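Local atomic coordinates of glycoside hydrolase family 16 protein (PDB entry 6T2N), a protein that probably cleaves beta-galactosidic linkages inside mucin O-glycan chains, as an endo-acting family 16 glycoside hydrolase of a human gut bacterium. Residues 58-63 and 98-103; 148-153 and 297-302; 163-168 and 268-273; 225-230 and 238-243. All coordinates share one frame; numbering follows the deposited sequence.

Interaction 1. Residues 58-63 and 98-103. With CA (calcium ion), chain C.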
loop_
_atom_site.group_PDB
_atom_site.type_symbol
_atom_site.label_atom_id
_atom_site.label_comp_id
_atom_site.label_asym_id
_atom_site.label_seq_id
_atom_site.Cartn_x
_atom_site.Cartn_y
_atom_site.Cartn_z
ATOM N N ASP A 58 -4.227 -5.712 -13.529
ATOM C CA ASP A 58 -3.574 -7.040 -13.440
ATOM C C ASP A 58 -4.590 -7.955 -12.770
ATOM O O ASP A 58 -5.115 -7.600 -11.675
ATOM C CB ASP A 58 -2.211 -6.995 -12.726
ATOM C CG ASP A 58 -1.193 -8.022 -13.221
ATOM O OD1 ASP A 58 -1.619 -9.170 -13.545
ATOM O OD2 ASP A 58 0.020 -7.655 -13.290
ATOM N N GLU A 59 -4.922 -9.030 -13.475
ATOM C CA GLU A 59 -5.807 -10.081 -12.948
ATOM C C GLU A 59 -4.895 -11.207 -12.489
ATOM O O GLU A 59 -5.391 -12.070 -11.784
ATOM C CB GLU A 59 -6.865 -10.388 -14.002
ATOM C CG GLU A 59 -7.459 -9.105 -14.577
ATOM C CD GLU A 59 -8.066 -8.185 -13.455
ATOM O OE1 GLU A 59 -9.036 -8.739 -12.859
ATOM O OE2 GLU A 59 -7.720 -6.950 -13.337
ATOM N N PHE A 60 -3.594 -11.105 -12.789
ATOM C CA PHE A 60 -2.553 -12.052 -12.329
ATOM C C PHE A 60 -2.896 -13.441 -12.816
ATOM O O PHE A 60 -3.093 -14.325 -11.979
ATOM C CB PHE A 60 -2.503 -12.095 -10.805
ATOM C CG PHE A 60 -2.059 -10.781 -10.217
ATOM C CD1 PHE A 60 -0.797 -10.274 -10.521
ATOM C CD2 PHE A 60 -2.913 -10.037 -9.406
ATOM C CE1 PHE A 60 -0.399 -9.046 -10.014
ATOM C CE2 PHE A 60 -2.505 -8.822 -8.891
ATOM C CZ PHE A 60 -1.250 -8.338 -9.195
ATOM N N ASN A 61 -3.058 -13.576 -14.123
ATOM C CA ASN A 61 -3.365 -14.868 -14.780
ATOM C C ASN A 61 -2.121 -15.367 -15.491
ATOM O O ASN A 61 -2.175 -16.467 -16.023
ATOM C CB ASN A 61 -4.513 -14.724 -15.771
ATOM C CG ASN A 61 -5.810 -14.563 -15.020
ATOM O OD1 ASN A 61 -6.004 -15.261 -14.021
ATOM N ND2 ASN A 61 -6.634 -13.607 -15.438
ATOM N N GLY A 62 -1.056 -14.570 -15.502
ATOM C CA GLY A 62 0.165 -14.903 -16.249
ATOM C C GLY A 62 0.810 -16.183 -15.742
ATOM O O GLY A 62 0.475 -16.675 -14.610
ATOM N N SER A 63 1.702 -16.714 -16.578
ATOM C CA SER A 63 2.809 -17.635 -16.203
ATOM C C SER A 63 3.684 -17.022 -15.067
ATOM O O SER A 63 4.195 -17.782 -14.244
ATOM C CB SER A 63 3.590 -18.030 -17.468
ATOM O OG SER A 63 4.966 -18.282 -17.183
ATOM N N GLY A 98 -4.350 -17.712 -9.936
ATOM C CA GLY A 98 -4.744 -16.406 -10.505
ATOM C C GLY A 98 -4.914 -15.334 -9.431
ATOM O O GLY A 98 -5.810 -14.481 -9.542
ATOM N N CYS A 99 -4.101 -15.408 -8.387
ATOM C CA CYS A 99 -3.748 -14.253 -7.548
ATOM C C CYS A 99 -2.227 -14.135 -7.516
ATOM O O CYS A 99 -1.522 -15.183 -7.697
ATOM C CB CYS A 99 -4.234 -14.415 -6.119
ATOM S SG CYS A 99 -5.980 -14.836 -6.043
ATOM N N LEU A 100 -1.762 -12.897 -7.311
ATOM C CA LEU A 100 -0.462 -12.613 -6.664
ATOM C C LEU A 100 -0.499 -13.169 -5.238
ATOM O O LEU A 100 -1.473 -12.831 -4.454
ATOM C CB LEU A 100 -0.232 -11.103 -6.600
ATOM C CG LEU A 100 1.023 -10.688 -5.836
ATOM C CD1 LEU A 100 2.259 -11.230 -6.525
ATOM C CD2 LEU A 100 1.106 -9.185 -5.708
ATOM N N VAL A 101 0.549 -13.928 -4.915
ATOM C CA VAL A 101 0.764 -14.569 -3.596
ATOM C C VAL A 101 1.988 -13.883 -2.973
ATOM O O VAL A 101 3.099 -13.986 -3.578
ATOM C CB VAL A 101 0.938 -16.094 -3.759
ATOM C CG1 VAL A 101 1.045 -16.823 -2.430
ATOM C CG2 VAL A 101 -0.195 -16.669 -4.574
ATOM N N LEU A 102 1.803 -13.193 -1.838
ATOM C CA LEU A 102 2.922 -12.700 -1.015
ATOM C C LEU A 102 2.951 -13.542 0.245
ATOM O O LEU A 102 1.978 -13.463 1.033
ATOM C CB LEU A 102 2.666 -11.247 -0.667
ATOM C CG LEU A 102 2.409 -10.311 -1.843
ATOM C CD1 LEU A 102 2.005 -8.914 -1.353
ATOM C CD2 LEU A 102 3.639 -10.256 -2.723
ATOM N N GLU A 103 4.010 -14.344 0.385
ATOM C CA GLU A 103 4.055 -15.489 1.323
ATOM C C GLU A 103 5.283 -15.444 2.300
ATOM O O GLU A 103 6.379 -15.171 1.906
ATOM C CB GLU A 103 4.199 -16.810 0.610
ATOM C CG GLU A 103 4.237 -17.911 1.639
ATOM C CD GLU A 103 4.058 -19.283 1.080
ATOM O OE1 GLU A 103 4.785 -19.500 0.151
ATOM O OE2 GLU A 103 3.178 -20.048 1.581
HETATM CA CA CA C . -7.259 -12.829 -10.613
#
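The ring of F60 lies flat against L100. L100 CB sits over the middle of one face, 3.8 Å from the centroid of the F60 ring and 3° off its normal, a CH-pi contact. CB of D58 covers the other face nearer the rim, so the phenyl is sandwiched. CG of F60 is turned anti to its own carbonyl carbon (chi1 -65°), which sends the ring toward strand 99-103. W70, I296 and L95 also touch the ring. Without the phenyl, as with an alanine here, L100 CB would probably lose the surface it packs on and a gap would open beside D58. An Asx turn fixes the backbone here: F60 N donates to D58 OD1 at 2.9 Å. Beside it, E59 O and G98 O both point at the calcium ion, with E59 O 2.3 Å from the metal. The carboxylate of E59 turns instead to R300. D297 completes this calcium site, beside strands 99-104 and 292-302 in one sheet of the family 16 beta-sandwich.

Interaction 2. Residues 148-153 and 297-302. With CA (calcium ion), chain C.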
loop_
_atom_site.group_PDB
_atom_site.type_symbol
_atom_site.label_atom_id
_atom_site.label_comp_id
_atom_site.label_asym_id
_atom_site.label_seq_id
_atom_site.Cartn_x
_atom_site.Cartn_y
_atom_site.Cartn_z
ATOM N N LEU A 148 -9.454 3.049 -7.946
ATOM C CA LEU A 148 -8.472 1.958 -7.827
ATOM C C LEU A 148 -9.079 0.864 -6.982
ATOM O O LEU A 148 -9.359 1.148 -5.790
ATOM C CB LEU A 148 -7.216 2.479 -7.156
ATOM C CG LEU A 148 -6.104 1.446 -7.051
ATOM C CD1 LEU A 148 -5.775 0.804 -8.412
ATOM C CD2 LEU A 148 -4.892 2.122 -6.433
ATOM N N GLU A 149 -9.288 -0.293 -7.614
ATOM C CA GLU A 149 -10.006 -1.450 -7.044
ATOM C C GLU A 149 -8.954 -2.507 -6.761
ATOM O O GLU A 149 -8.205 -2.848 -7.703
ATOM C CB GLU A 149 -11.017 -2.019 -8.032
ATOM C CG GLU A 149 -12.142 -1.082 -8.388
ATOM C CD GLU A 149 -13.236 -1.739 -9.210
ATOM O OE1 GLU A 149 -13.091 -2.962 -9.512
ATOM O OE2 GLU A 149 -14.243 -1.039 -9.516
ATOM N N VAL A 150 -8.881 -2.985 -5.524
ATOM C CA VAL A 150 -7.932 -4.065 -5.156
ATOM C C VAL A 150 -8.701 -5.105 -4.350
ATOM O O VAL A 150 -9.197 -4.791 -3.242
ATOM C CB VAL A 150 -6.679 -3.552 -4.421
ATOM C CG1 VAL A 150 -5.780 -4.727 -4.016
ATOM C CG2 VAL A 150 -5.895 -2.556 -5.282
ATOM N N ARG A 151 -8.781 -6.305 -4.926
ATOM C CA ARG A 151 -9.483 -7.456 -4.311
ATOM C C ARG A 151 -8.466 -8.427 -3.720
ATOM O O ARG A 151 -7.565 -8.846 -4.497
ATOM C CB ARG A 151 -10.352 -8.200 -5.311
ATOM C CG ARG A 151 -11.261 -9.167 -4.576
ATOM C CD ARG A 151 -12.725 -9.075 -4.950
ATOM N NE ARG A 151 -13.495 -10.126 -4.295
ATOM C CZ ARG A 151 -13.371 -11.417 -4.600
ATOM N NH1 ARG A 151 -12.492 -11.825 -5.507
ATOM N NH2 ARG A 151 -14.098 -12.315 -3.968
ATOM N N ALA A 152 -8.612 -8.744 -2.414
ATOM C CA ALA A 152 -7.584 -9.461 -1.620
ATOM C C ALA A 152 -8.161 -10.208 -0.406
ATOM O O ALA A 152 -8.995 -9.653 0.374
ATOM C CB ALA A 152 -6.511 -8.479 -1.201
ATOM N N LYS A 153 -7.654 -11.423 -0.206
ATOM C CA LYS A 153 -7.838 -12.208 1.036
ATOM C C LYS A 153 -6.605 -12.014 1.914
ATOM O O LYS A 153 -5.503 -12.008 1.373
ATOM C CB LYS A 153 -7.989 -13.694 0.734
ATOM C CG LYS A 153 -8.789 -14.412 1.806
ATOM C CD LYS A 153 -9.152 -15.857 1.509
ATOM C CE LYS A 153 -8.382 -16.764 2.444
ATOM N NZ LYS A 153 -8.738 -18.182 2.242
ATOM N N ASP A 297 -6.435 -10.969 -5.640
ATOM C CA ASP A 297 -7.098 -11.456 -6.875
ATOM C C ASP A 297 -6.842 -10.444 -8.008
ATOM O O ASP A 297 -6.459 -10.856 -9.087
ATOM C CB ASP A 297 -8.556 -11.835 -6.622
ATOM C CG ASP A 297 -9.172 -12.621 -7.762
ATOM O OD1 ASP A 297 -8.524 -13.560 -8.299
ATOM O OD2 ASP A 297 -10.302 -12.309 -8.092
ATOM N N TYR A 298 -7.045 -9.154 -7.820
ATOM C CA TYR A 298 -6.818 -8.208 -8.937
ATOM C C TYR A 298 -6.531 -6.781 -8.458
ATOM O O TYR A 298 -6.791 -6.390 -7.286
ATOM C CB TYR A 298 -7.982 -8.245 -9.932
ATOM C CG TYR A 298 -9.335 -7.884 -9.387
ATOM C CD1 TYR A 298 -9.646 -6.584 -8.993
ATOM C CD2 TYR A 298 -10.333 -8.836 -9.297
ATOM C CE1 TYR A 298 -10.911 -6.255 -8.518
ATOM C CE2 TYR A 298 -11.604 -8.521 -8.836
ATOM C CZ TYR A 298 -11.893 -7.229 -8.447
ATOM O OH TYR A 298 -13.127 -6.957 -7.963
ATOM N N VAL A 299 -5.941 -6.041 -9.387
ATOM C CA VAL A 299 -5.721 -4.577 -9.297
ATOM C C VAL A 299 -6.256 -3.975 -10.588
ATOM O O VAL A 299 -5.771 -4.376 -11.655
ATOM C CB VAL A 299 -4.235 -4.269 -9.063
ATOM C CG1 VAL A 299 -3.957 -2.766 -9.086
ATOM C CG2 VAL A 299 -3.756 -4.923 -7.771
ATOM N N ARG A 300 -7.279 -3.125 -10.482
ATOM C CA ARG A 300 -7.911 -2.403 -11.617
ATOM C C ARG A 300 -8.008 -0.925 -11.289
ATOM O O ARG A 300 -8.670 -0.578 -10.268
ATOM C CB ARG A 300 -9.312 -2.940 -11.838
ATOM C CG ARG A 300 -9.310 -4.448 -11.969
ATOM C CD ARG A 300 -10.723 -4.928 -12.137
ATOM N NE ARG A 300 -10.786 -6.358 -12.376
ATOM C CZ ARG A 300 -11.826 -7.103 -12.065
ATOM N NH1 ARG A 300 -12.885 -6.580 -11.482
ATOM N NH2 ARG A 300 -11.827 -8.382 -12.333
ATOM N N PHE A 301 -7.341 -0.118 -12.112
ATOM C CA PHE A 301 -7.400 1.363 -12.093
ATOM C C PHE A 301 -8.343 1.851 -13.196
ATOM O O PHE A 301 -8.094 1.440 -14.350
ATOM C CB PHE A 301 -6.012 1.935 -12.344
ATOM C CG PHE A 301 -5.980 3.432 -12.236
ATOM C CD1 PHE A 301 -6.516 4.071 -11.130
ATOM C CD2 PHE A 301 -5.395 4.200 -13.221
ATOM C CE1 PHE A 301 -6.451 5.441 -10.990
ATOM C CE2 PHE A 301 -5.303 5.571 -13.068
ATOM C CZ PHE A 301 -5.825 6.185 -11.956
ATOM N N TYR A 302 -9.360 2.666 -12.864
ATOM C CA TYR A 302 -10.296 3.311 -13.842
ATOM C C TYR A 302 -10.320 4.855 -13.725
ATOM O O TYR A 302 -10.060 5.402 -12.629
ATOM C CB TYR A 302 -11.737 2.832 -13.653
ATOM C CG TYR A 302 -12.006 1.353 -13.777
ATOM C CD1 TYR A 302 -11.757 0.489 -12.721
ATOM C CD2 TYR A 302 -12.591 0.824 -14.914
ATOM C CE1 TYR A 302 -12.051 -0.864 -12.798
ATOM C CE2 TYR A 302 -12.894 -0.523 -15.008
ATOM C CZ TYR A 302 -12.632 -1.371 -13.946
ATOM O OH TYR A 302 -12.914 -2.709 -14.014
HETATM CA CA CA C . -7.259 -12.829 -10.613
#
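The first torsion of Y298 brings its ring to R151: CG stands between the backbone N and the carbonyl carbon (chi1 60°), which lays the ring across the neighbouring strand. R151 CB then lies over the ring centre, 3.7 Å from the centroid of the Y298 ring. The guanidinium of R300, the partner of E59, covers the opposite face, with CZ above the centre. This ring is thus clasped between two arginine side chains. CG of D297 is anti to the backbone N (chi1 -167°), and its carboxylate runs alongside R151. R151 NH1 reaches D297 OD2 at 3.4 Å, a long salt bridge made at the guanidinium edge with the two planes 75° apart. The strands are antiparallel neighbours in one sheet of the family 16 beta-sandwich. E149 N donates to R300 O at 2.7 Å, and R300 N returns a bond to E149 O. Further along, D297 and Y298 both face R151 in a classic beta bulge, and their two N-H bonds to R151 O are weak. At the bulge D297 grips the calcium ion twice, through O at 2.6 Å and OD1 at 2.7 Å. L148, V150 and V299 point to the other face, where V150 CG2 meets V299 CG2 at 4.0 Å. E149 packs its carboxylate carbon on Y302 CE1, while its OE2 pairs with R147.

Interaction 3. Residues 163-168 and 268-273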
loop_
_atom_site.group_PDB
_atom_site.type_symbol
_atom_site.label_atom_id
_atom_site.label_comp_id
_atom_site.label_asym_id
_atom_site.label_seq_id
_atom_site.Cartn_x
_atom_site.Cartn_y
_atom_site.Cartn_z
ATOM N N ALA A 163 -0.929 -5.012 3.937
ATOM C CA ALA A 163 -1.170 -3.600 3.608
ATOM C C ALA A 163 -1.337 -3.455 2.100
ATOM O O ALA A 163 -0.558 -4.064 1.364
ATOM C CB ALA A 163 -0.038 -2.771 4.111
ATOM N N ILE A 164 -2.347 -2.688 1.698
ATOM C CA ILE A 164 -2.486 -2.052 0.363
ATOM C C ILE A 164 -2.319 -0.553 0.580
ATOM O O ILE A 164 -3.128 0.015 1.295
ATOM C CB ILE A 164 -3.862 -2.409 -0.200
ATOM C CG1 ILE A 164 -3.996 -3.926 -0.269
ATOM C CG2 ILE A 164 -4.162 -1.723 -1.522
ATOM C CD1 ILE A 164 -5.436 -4.372 -0.263
ATOM N N TRP A 165 -1.305 0.059 -0.020
ATOM C CA TRP A 165 -1.060 1.492 0.227
ATOM C C TRP A 165 -0.220 2.158 -0.867
ATOM O O TRP A 165 0.417 1.474 -1.649
ATOM C CB TRP A 165 -0.486 1.621 1.619
ATOM C CG TRP A 165 0.805 0.918 1.771
ATOM C CD1 TRP A 165 1.011 -0.418 1.695
ATOM C CD2 TRP A 165 2.081 1.508 2.050
ATOM N NE1 TRP A 165 2.332 -0.686 1.876
ATOM C CE2 TRP A 165 3.010 0.469 2.108
ATOM C CE3 TRP A 165 2.535 2.813 2.240
ATOM C CZ2 TRP A 165 4.356 0.684 2.348
ATOM C CZ3 TRP A 165 3.866 3.022 2.492
ATOM C CH2 TRP A 165 4.764 1.965 2.549
ATOM N N LEU A 166 -0.366 3.478 -0.962
ATOM C CA LEU A 166 0.247 4.374 -1.980
ATOM C C LEU A 166 0.964 5.543 -1.281
ATOM O O LEU A 166 0.477 6.012 -0.257
ATOM C CB LEU A 166 -0.856 4.910 -2.891
ATOM C CG LEU A 166 -1.767 3.856 -3.521
ATOM C CD1 LEU A 166 -3.053 3.622 -2.721
ATOM C CD2 LEU A 166 -2.098 4.233 -4.949
ATOM N N LEU A 167 2.119 5.915 -1.828
ATOM C CA LEU A 167 3.014 7.033 -1.435
ATOM C C LEU A 167 3.083 7.998 -2.620
ATOM O O LEU A 167 3.215 7.490 -3.767
ATOM C CB LEU A 167 4.426 6.503 -1.166
ATOM C CG LEU A 167 4.658 5.781 0.160
ATOM C CD1 LEU A 167 5.958 4.960 0.134
ATOM C CD2 LEU A 167 4.648 6.767 1.317
ATOM N N GLY A 168 3.025 9.320 -2.344
ATOM C CA GLY A 168 3.004 10.434 -3.335
ATOM C C GLY A 168 4.471 10.788 -3.755
ATOM O O GLY A 168 5.437 10.815 -2.911
ATOM N N TYR A 268 2.374 6.194 -6.053
ATOM C CA TYR A 268 2.695 4.799 -6.505
ATOM C C TYR A 268 2.201 3.794 -5.474
ATOM O O TYR A 268 1.932 4.162 -4.325
ATOM C CB TYR A 268 4.153 4.582 -6.893
ATOM C CG TYR A 268 5.092 4.804 -5.756
ATOM C CD1 TYR A 268 5.325 3.785 -4.861
ATOM C CD2 TYR A 268 5.698 6.040 -5.545
ATOM C CE1 TYR A 268 6.185 3.964 -3.792
ATOM C CE2 TYR A 268 6.538 6.255 -4.457
ATOM C CZ TYR A 268 6.779 5.205 -3.578
ATOM O OH TYR A 268 7.596 5.316 -2.487
ATOM N N LEU A 269 1.956 2.579 -5.961
ATOM C CA LEU A 269 1.208 1.534 -5.220
ATOM C C LEU A 269 2.162 0.479 -4.663
ATOM O O LEU A 269 3.146 0.108 -5.344
ATOM C CB LEU A 269 0.172 0.867 -6.113
ATOM C CG LEU A 269 -0.564 -0.300 -5.449
ATOM C CD1 LEU A 269 -1.307 0.129 -4.194
ATOM C CD2 LEU A 269 -1.530 -0.988 -6.426
ATOM N N ILE A 270 1.855 0.037 -3.445
ATOM C CA ILE A 270 2.579 -1.043 -2.728
ATOM C C ILE A 270 1.591 -2.072 -2.218
ATOM O O ILE A 270 0.615 -1.644 -1.535
ATOM C CB ILE A 270 3.345 -0.496 -1.540
ATOM C CG1 ILE A 270 4.384 0.516 -1.982
ATOM C CG2 ILE A 270 3.959 -1.658 -0.818
ATOM C CD1 ILE A 270 5.307 0.912 -0.850
ATOM N N LEU A 271 1.915 -3.346 -2.487
ATOM C CA LEU A 271 1.240 -4.547 -1.927
ATOM C C LEU A 271 2.290 -5.324 -1.133
ATOM O O LEU A 271 3.320 -5.652 -1.704
ATOM C CB LEU A 271 0.675 -5.348 -3.095
ATOM C CG LEU A 271 -0.147 -4.546 -4.105
ATOM C CD1 LEU A 271 -0.624 -5.434 -5.225
ATOM C CD2 LEU A 271 -1.348 -3.930 -3.453
ATOM N N ASN A 272 2.085 -5.549 0.153
ATOM C CA ASN A 272 3.142 -6.139 1.004
ATOM C C ASN A 272 2.508 -6.813 2.240
ATOM O O ASN A 272 1.346 -6.463 2.610
ATOM C CB ASN A 272 4.199 -5.092 1.350
ATOM C CG ASN A 272 3.699 -4.184 2.448
ATOM O OD1 ASN A 272 2.926 -3.286 2.192
ATOM N ND2 ASN A 272 3.983 -4.501 3.695
ATOM N N SER A 273 3.206 -7.812 2.802
ATOM C CA SER A 273 3.009 -8.317 4.177
ATOM C C SER A 273 4.286 -8.028 4.957
ATOM O O SER A 273 5.347 -8.608 4.635
ATOM C CB SER A 273 2.685 -9.755 4.205
ATOM O OG SER A 273 1.416 -9.993 3.634
#
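W165 NE1 donates to N272 OD1 at 2.7 Å, across two antiparallel strands of the second sheet of the beta-sandwich. The acceptor lies close to the indole plane, but the donor is tilted from the amide plane of N272. Ring and amide are turned 75° against each other. I270 runs side by side with W165, and its CD1 lies over the six-membered ring, offset toward the rim and 3.8 Å from the ring centroid. A leucine here has no N-H to give, so N272 OD1 is likely to be left without its mate and I270 CD1 without its flat face. Both W165 and N272 hold CG between backbone N and carbonyl carbon, with chi1 62° and 78°, which brings the indole and the amide within bonding distance. Backbone bonds in both directions fix this register: W165 N to I270 O at 3.0 Å and I270 N to W165 O. R78, E179 and D181 also touch W165. N272 ND2 has a weak bond to Y86. On the other face I164, L166, L269 and L271 form an apolar layer, with L166 CG 3.8 Å from L269 CD1. V299 and F294 of the facing sheet pack against this layer. At the far end, L167 O lies over one face of the Y268 ring, 3.3 Å above its plane and toward the rim.

Interaction 4. Residues 225-230 and 238-243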
loop_
_atom_site.group_PDB
_atom_site.type_symbol
_atom_site.label_atom_id
_atom_site.label_comp_id
_atom_site.label_asym_id
_atom_site.label_seq_id
_atom_site.Cartn_x
_atom_site.Cartn_y
_atom_site.Cartn_z
ATOM N N HIS A 225 -12.161 -9.545 -0.119
ATOM C CA HIS A 225 -12.865 -8.255 -0.048
ATOM C C HIS A 225 -12.200 -7.279 -0.998
ATOM O O HIS A 225 -10.970 -7.317 -1.108
ATOM C CB HIS A 225 -12.816 -7.776 1.370
ATOM C CG HIS A 225 -13.581 -8.653 2.285
ATOM N ND1 HIS A 225 -12.958 -9.574 3.084
ATOM C CD2 HIS A 225 -14.895 -8.715 2.563
ATOM C CE1 HIS A 225 -13.859 -10.198 3.814
ATOM N NE2 HIS A 225 -15.054 -9.669 3.518
ATOM N N THR A 226 -13.004 -6.454 -1.672
ATOM C CA THR A 226 -12.533 -5.397 -2.599
ATOM C C THR A 226 -12.290 -4.103 -1.822
ATOM O O THR A 226 -13.192 -3.661 -1.055
ATOM C CB THR A 226 -13.544 -5.139 -3.699
ATOM O OG1 THR A 226 -14.080 -6.388 -4.136
ATOM C CG2 THR A 226 -12.886 -4.375 -4.821
ATOM N N TYR A 227 -11.088 -3.562 -1.969
ATOM C CA TYR A 227 -10.634 -2.313 -1.318
ATOM C C TYR A 227 -10.631 -1.269 -2.428
ATOM O O TYR A 227 -10.076 -1.528 -3.466
ATOM C CB TYR A 227 -9.295 -2.563 -0.616
ATOM C CG TYR A 227 -9.346 -3.584 0.495
ATOM C CD1 TYR A 227 -9.806 -3.268 1.763
ATOM C CD2 TYR A 227 -8.963 -4.896 0.277
ATOM C CE1 TYR A 227 -9.878 -4.211 2.782
ATOM C CE2 TYR A 227 -9.037 -5.857 1.282
ATOM C CZ TYR A 227 -9.494 -5.522 2.549
ATOM O OH TYR A 227 -9.559 -6.479 3.532
ATOM N N VAL A 228 -11.332 -0.168 -2.243
ATOM C CA VAL A 228 -11.627 0.810 -3.336
ATOM C C VAL A 228 -11.315 2.257 -2.911
ATOM O O VAL A 228 -11.859 2.789 -1.873
ATOM C CB VAL A 228 -13.103 0.726 -3.735
ATOM C CG1 VAL A 228 -13.345 1.470 -5.041
ATOM C CG2 VAL A 228 -13.601 -0.728 -3.752
ATOM N N MET A 229 -10.502 2.908 -3.723
ATOM C CA MET A 229 -10.192 4.329 -3.539
ATOM C C MET A 229 -10.764 5.098 -4.739
ATOM O O MET A 229 -10.253 4.921 -5.843
ATOM C CB MET A 229 -8.679 4.513 -3.463
ATOM C CG MET A 229 -8.320 5.963 -3.474
ATOM S SD MET A 229 -6.567 6.345 -3.546
ATOM C CE MET A 229 -6.235 5.933 -5.256
ATOM N N GLU A 230 -11.790 5.933 -4.545
ATOM C CA GLU A 230 -12.184 7.005 -5.520
ATOM C C GLU A 230 -11.431 8.295 -5.134
ATOM O O GLU A 230 -11.324 8.553 -3.912
ATOM C CB GLU A 230 -13.710 7.186 -5.560
ATOM C CG GLU A 230 -14.465 6.125 -6.352
ATOM C CD GLU A 230 -15.975 6.295 -6.507
ATOM O OE1 GLU A 230 -16.584 7.047 -5.709
ATOM O OE2 GLU A 230 -16.550 5.689 -7.443
ATOM N N LEU A 238 -11.934 6.077 0.715
ATOM C CA LEU A 238 -11.360 4.728 0.954
ATOM C C LEU A 238 -12.450 3.816 1.499
ATOM O O LEU A 238 -12.919 4.016 2.651
ATOM C CB LEU A 238 -10.227 4.809 1.969
ATOM C CG LEU A 238 -9.070 5.704 1.557
ATOM C CD1 LEU A 238 -7.973 5.620 2.582
ATOM C CD2 LEU A 238 -8.492 5.371 0.200
ATOM N N MET A 239 -12.800 2.815 0.694
ATOM C CA MET A 239 -13.831 1.817 1.045
ATOM C C MET A 239 -13.237 0.411 1.078
ATOM O O MET A 239 -12.144 0.180 0.478
ATOM C CB MET A 239 -14.972 1.839 0.031
ATOM C CG MET A 239 -15.823 3.113 0.066
ATOM S SD MET A 239 -16.742 3.281 -1.480
ATOM C CE MET A 239 -15.415 3.884 -2.522
ATOM N N VAL A 240 -13.914 -0.428 1.864
ATOM C CA VAL A 240 -13.954 -1.910 1.762
ATOM C C VAL A 240 -15.349 -2.226 1.293
ATOM O O VAL A 240 -16.256 -1.991 2.100
ATOM C CB VAL A 240 -13.830 -2.667 3.094
ATOM C CG1 VAL A 240 -13.353 -4.091 2.862
ATOM C CG2 VAL A 240 -12.986 -1.938 4.117
ATOM N N ASP A 241 -15.505 -2.869 0.145
ATOM C CA ASP A 241 -16.740 -3.663 -0.022
ATOM C C ASP A 241 -17.882 -2.661 0.017
ATOM O O ASP A 241 -18.910 -2.928 0.696
ATOM C CB ASP A 241 -16.859 -4.728 1.087
ATOM C CG ASP A 241 -16.327 -6.090 0.676
ATOM O OD1 ASP A 241 -15.388 -6.128 -0.132
ATOM O OD2 ASP A 241 -16.877 -7.079 1.143
ATOM N N ASP A 242 -17.642 -1.501 -0.597
ATOM C CA ASP A 242 -18.659 -0.420 -0.700
ATOM C C ASP A 242 -19.081 0.117 0.694
ATOM O O ASP A 242 -20.129 0.802 0.771
ATOM C CB ASP A 242 -19.852 -0.953 -1.511
ATOM C CG ASP A 242 -19.591 -1.118 -3.004
ATOM O OD1 ASP A 242 -18.663 -0.450 -3.525
ATOM O OD2 ASP A 242 -20.353 -1.874 -3.643
ATOM N N LYS A 243 -18.328 -0.175 1.764
ATOM C CA LYS A 243 -18.459 0.490 3.086
ATOM C C LYS A 243 -17.329 1.512 3.220
ATOM O O LYS A 243 -16.167 1.160 2.909
ATOM C CB LYS A 243 -18.468 -0.536 4.217
ATOM C CG LYS A 243 -19.700 -1.423 4.208
ATOM C CD LYS A 243 -19.645 -2.609 5.156
ATOM C CE LYS A 243 -20.792 -3.583 4.933
ATOM N NZ LYS A 243 -20.336 -4.991 5.049
#
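Strands 225-230 and 238-240 run antiparallel, their axes 4.6 Å apart at the closest point. V228 and M239 are a hydrogen-bonded pair. M239 N donates to V228 O at 2.7 Å, and V228 N donates to M239 O from above the carbonyl plane, 42° out of it. D241 extends the pairing past the strand end. Its N donates to T226 O at 2.7 Å, and its carboxylate OD1 accepts from T226 N at 2.9 Å. One aspartate therefore holds both the N-H and the C=O of T226. Its other oxygen, OD2, lies at the edge of the H225 ring, near the ring plane. Carboxylate and imidazole planes are 51° apart. On one face Y227 and V240 lie side by side, with V240 CG1 3.5 Å from Y227 CE1. M229 CG meets L238 CD2 at 3.7 Å, the two side chains pointing the same way. V193 and F197 of strand 192-198 lie against this apolar row. On the other face the chain of M239 bends at its last torsion (chi3 -78°), and CE comes to 4.1 Å from V228 CG1. The two strands form a beta hairpin, and the type I' turn from V240 to K243 starts the next one, into strand 243-249.

From the N terminus, interaction 1 comes first: it closes a short loop between residues 58-63 and 98-103, and ends before the others begin. Interaction 2 then closes a long loop, from strand 146-153 to strand 292-302. Interaction 3 is nested inside it, and interaction 4 is nested inside interaction 3 as a local hairpin. Interactions 1 and 2 share the calcium ion. Interactions 1, 2 and 4 all reach one sheet, in which strand 146-153 lies between strands 225-231 and 292-302. Interaction 3 pairs two strands of the other sheet. V150 on I164, V299 on L269 and I164 on Y227 join the two sheets across the sandwich core.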